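Local coordinates for VESB protease (Vibrio cholerae, PDB 4LK4), which probably cleaves proteins as a secreted trypsin-like serine endopeptidase of the S1 family that also carries an Ig-like domain, at residues A[261-272]-A[308-319]. The protein carries 1 engineered substitution. Residues are numbered along the deposited sequence; the frame is centred on the assembly and turned at random.
Sequences LGKVSQSFTYTN and GESCSVEVAVDA
Tyr-270 lies against Cys-311 and Val-313 where strands 262-272 and 310-319 run antiparallel, paired without a bulge from Gly-262 with Ala-319 to Thr-271 with Ser-310. Its CB sits 3.8 Å from Cys-311 O and 4.3 Å from Cys-311 SG. With CG anti to the carbonyl carbon (chi1 -58°), the ring is laid along the neighbouring strand: CD1 comes 3.8 Å from Cys-311 O, which meets the ring edge near its plane, CE1 lies 4.4 Å from Val-313 CB, and OH hydrogen-bonds Ser-344 on strand 338-349. Phe-268, whose bridge partner is Val-313, reaches diagonally to Val-315, Phe-268 CE1 touching Val-315 CG2 at 3.8 Å, and turns edge-to-face with Phe-329. The other face is mostly polar. Thr-269 OG1 and Ser-312 OG share a hydrogen bond of 3.0 Å, and Thr-271 OG1 and Ser-310 OG one of 2.9 Å; all four hydroxyls lie anti to their carbonyl carbons, which brings each non-hydrogen-bonded pair's oxygens together over this face. Cys-311 is also tied to Cys-299 by a disulfide. Such pairing of sequence-distant antiparallel strands, with Tyr-270, Phe-268 and Val-317 packing on strand 324-335, is consistent with a beta-sandwich of the Ig-like domain.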
# COMPACT_ATOMS: atom_id res chain seq x y z
N LEU A 261 30.46 10.28 2.43
CA LEU A 261 31.02 9.68 1.23
C LEU A 261 31.61 8.31 1.57
O LEU A 261 32.05 8.07 2.70
CB LEU A 261 32.09 10.61 0.63
CG LEU A 261 31.60 11.62 -0.43
CD1 LEU A 261 30.47 12.51 0.09
CD2 LEU A 261 32.76 12.47 -0.94
N GLY A 262 31.58 7.40 0.59
CA GLY A 262 32.22 6.08 0.72
C GLY A 262 31.33 4.92 0.30
O GLY A 262 30.12 5.09 0.15
N LYS A 263 31.93 3.75 0.12
CA LYS A 263 31.19 2.54 -0.19
C LYS A 263 30.23 2.19 0.94
O LYS A 263 30.65 1.89 2.06
CB LYS A 263 32.13 1.35 -0.46
CG LYS A 263 32.16 0.89 -1.92
CD LYS A 263 32.78 -0.50 -2.07
CE LYS A 263 32.39 -1.18 -3.38
NZ LYS A 263 33.14 -0.65 -4.56
N VAL A 264 28.93 2.24 0.63
CA VAL A 264 27.91 1.74 1.54
C VAL A 264 27.31 0.47 0.98
O VAL A 264 26.99 0.39 -0.19
CB VAL A 264 26.77 2.75 1.77
CG1 VAL A 264 25.92 2.28 2.93
CG2 VAL A 264 27.34 4.13 2.06
N SER A 265 27.13 -0.51 1.86
CA SER A 265 26.67 -1.83 1.50
C SER A 265 25.34 -2.12 2.20
O SER A 265 25.04 -1.56 3.26
CB SER A 265 27.75 -2.85 1.92
OG SER A 265 27.34 -4.18 1.68
N GLN A 266 24.54 -3.01 1.62
CA GLN A 266 23.23 -3.34 2.20
C GLN A 266 22.69 -4.64 1.62
O GLN A 266 22.59 -4.79 0.44
CB GLN A 266 22.24 -2.21 1.93
CG GLN A 266 20.85 -2.46 2.48
CD GLN A 266 20.85 -2.53 3.99
OE1 GLN A 266 21.41 -1.66 4.65
NE2 GLN A 266 20.26 -3.57 4.54
N SER A 267 22.35 -5.58 2.48
CA SER A 267 21.73 -6.82 2.06
C SER A 267 20.19 -6.71 1.84
O SER A 267 19.51 -5.91 2.50
CB SER A 267 22.05 -7.88 3.12
OG SER A 267 21.54 -9.14 2.74
N PHE A 268 19.66 -7.49 0.90
CA PHE A 268 18.22 -7.56 0.61
C PHE A 268 17.79 -9.02 0.52
O PHE A 268 18.44 -9.80 -0.16
CB PHE A 268 17.91 -6.92 -0.74
CG PHE A 268 18.01 -5.43 -0.75
CD1 PHE A 268 19.22 -4.83 -0.85
CD2 PHE A 268 16.88 -4.65 -0.67
CE1 PHE A 268 19.32 -3.45 -0.89
CE2 PHE A 268 16.98 -3.28 -0.70
CZ PHE A 268 18.20 -2.68 -0.83
N THR A 269 16.70 -9.39 1.18
CA THR A 269 16.28 -10.79 1.19
C THR A 269 14.96 -11.01 0.46
O THR A 269 14.03 -10.21 0.58
CB THR A 269 16.23 -11.35 2.61
OG1 THR A 269 17.54 -11.22 3.18
CG2 THR A 269 15.83 -12.81 2.62
N TYR A 270 14.94 -12.10 -0.30
CA TYR A 270 13.85 -12.50 -1.20
C TYR A 270 13.43 -13.91 -0.79
O TYR A 270 14.27 -14.81 -0.68
CB TYR A 270 14.34 -12.46 -2.66
CG TYR A 270 14.83 -11.08 -3.01
CD1 TYR A 270 16.15 -10.70 -2.77
CD2 TYR A 270 13.95 -10.12 -3.51
CE1 TYR A 270 16.58 -9.40 -3.02
CE2 TYR A 270 14.37 -8.84 -3.78
CZ TYR A 270 15.69 -8.48 -3.52
OH TYR A 270 16.11 -7.19 -3.76
N THR A 271 12.14 -14.09 -0.53
CA THR A 271 11.61 -15.34 0.01
C THR A 271 10.36 -15.79 -0.73
O THR A 271 9.42 -15.01 -0.92
CB THR A 271 11.23 -15.13 1.48
OG1 THR A 271 12.31 -14.49 2.15
CG2 THR A 271 10.92 -16.45 2.14
N ASN A 272 10.33 -17.05 -1.14
CA ASN A 272 9.18 -17.62 -1.83
C ASN A 272 8.17 -18.17 -0.85
O ASN A 272 8.42 -19.20 -0.22
CB ASN A 272 9.63 -18.74 -2.75
CG ASN A 272 8.49 -19.40 -3.47
OD1 ASN A 272 7.49 -18.76 -3.81
ND2 ASN A 272 8.64 -20.70 -3.76
N GLY A 308 9.32 -21.42 1.26
CA GLY A 308 9.97 -21.02 2.51
C GLY A 308 11.46 -20.73 2.37
O GLY A 308 12.11 -20.34 3.35
N GLU A 309 12.00 -20.89 1.16
CA GLU A 309 13.42 -20.65 0.94
C GLU A 309 13.71 -19.17 0.58
O GLU A 309 12.94 -18.51 -0.11
CB GLU A 309 13.98 -21.60 -0.12
CG GLU A 309 14.49 -22.93 0.42
CD GLU A 309 15.46 -23.63 -0.54
OE1 GLU A 309 16.52 -24.12 -0.08
OE2 GLU A 309 15.19 -23.68 -1.76
N SER A 310 14.84 -18.70 1.09
CA SER A 310 15.29 -17.32 0.95
C SER A 310 16.62 -17.29 0.22
O SER A 310 17.41 -18.21 0.32
CB SER A 310 15.54 -16.71 2.33
OG SER A 310 14.33 -16.37 2.96
N CYS A 311 16.85 -16.20 -0.49
CA CYS A 311 18.17 -15.89 -0.99
C CYS A 311 18.35 -14.41 -0.81
O CYS A 311 17.38 -13.66 -0.78
CB CYS A 311 18.36 -16.29 -2.46
SG CYS A 311 17.20 -15.53 -3.62
N SER A 312 19.59 -14.00 -0.69
CA SER A 312 19.90 -12.63 -0.40
C SER A 312 20.88 -12.11 -1.41
O SER A 312 21.64 -12.87 -2.01
CB SER A 312 20.48 -12.50 1.01
OG SER A 312 19.58 -13.04 1.96
N VAL A 313 20.86 -10.80 -1.57
CA VAL A 313 21.74 -10.10 -2.45
C VAL A 313 22.31 -8.96 -1.65
O VAL A 313 21.60 -8.34 -0.86
CB VAL A 313 20.92 -9.55 -3.62
CG1 VAL A 313 21.68 -8.47 -4.35
CG2 VAL A 313 20.55 -10.68 -4.57
N GLU A 314 23.59 -8.68 -1.85
CA GLU A 314 24.27 -7.62 -1.08
C GLU A 314 24.82 -6.59 -2.06
O GLU A 314 25.70 -6.90 -2.86
CB GLU A 314 25.35 -8.22 -0.20
CG GLU A 314 25.75 -7.38 1.00
CD GLU A 314 27.10 -7.81 1.63
OE1 GLU A 314 27.82 -8.70 1.08
OE2 GLU A 314 27.44 -7.23 2.67
N VAL A 315 24.27 -5.38 -2.02
CA VAL A 315 24.60 -4.37 -3.00
C VAL A 315 25.32 -3.23 -2.37
O VAL A 315 25.25 -3.03 -1.17
CB VAL A 315 23.36 -3.83 -3.73
CG1 VAL A 315 22.56 -4.99 -4.30
CG2 VAL A 315 22.50 -2.96 -2.83
N ALA A 316 26.01 -2.47 -3.21
CA ALA A 316 26.78 -1.35 -2.74
C ALA A 316 26.68 -0.13 -3.64
O ALA A 316 26.35 -0.23 -4.82
CB ALA A 316 28.24 -1.75 -2.56
N VAL A 317 26.97 1.02 -3.05
CA VAL A 317 27.03 2.28 -3.76
C VAL A 317 28.28 3.00 -3.30
O VAL A 317 28.48 3.22 -2.11
CB VAL A 317 25.81 3.18 -3.45
CG1 VAL A 317 26.01 4.57 -4.03
CG2 VAL A 317 24.55 2.55 -4.00
N ASP A 318 29.12 3.35 -4.27
CA ASP A 318 30.33 4.11 -4.03
C ASP A 318 29.94 5.56 -4.25
O ASP A 318 29.95 6.07 -5.37
CB ASP A 318 31.44 3.67 -5.00
CG ASP A 318 32.80 4.28 -4.67
OD1 ASP A 318 33.02 4.70 -3.51
OD2 ASP A 318 33.68 4.30 -5.56
N ALA A 319 29.52 6.21 -3.17
CA ALA A 319 29.10 7.61 -3.23
C ALA A 319 30.33 8.49 -3.11
O ALA A 319 30.92 8.61 -2.03
CB ALA A 319 28.13 7.92 -2.11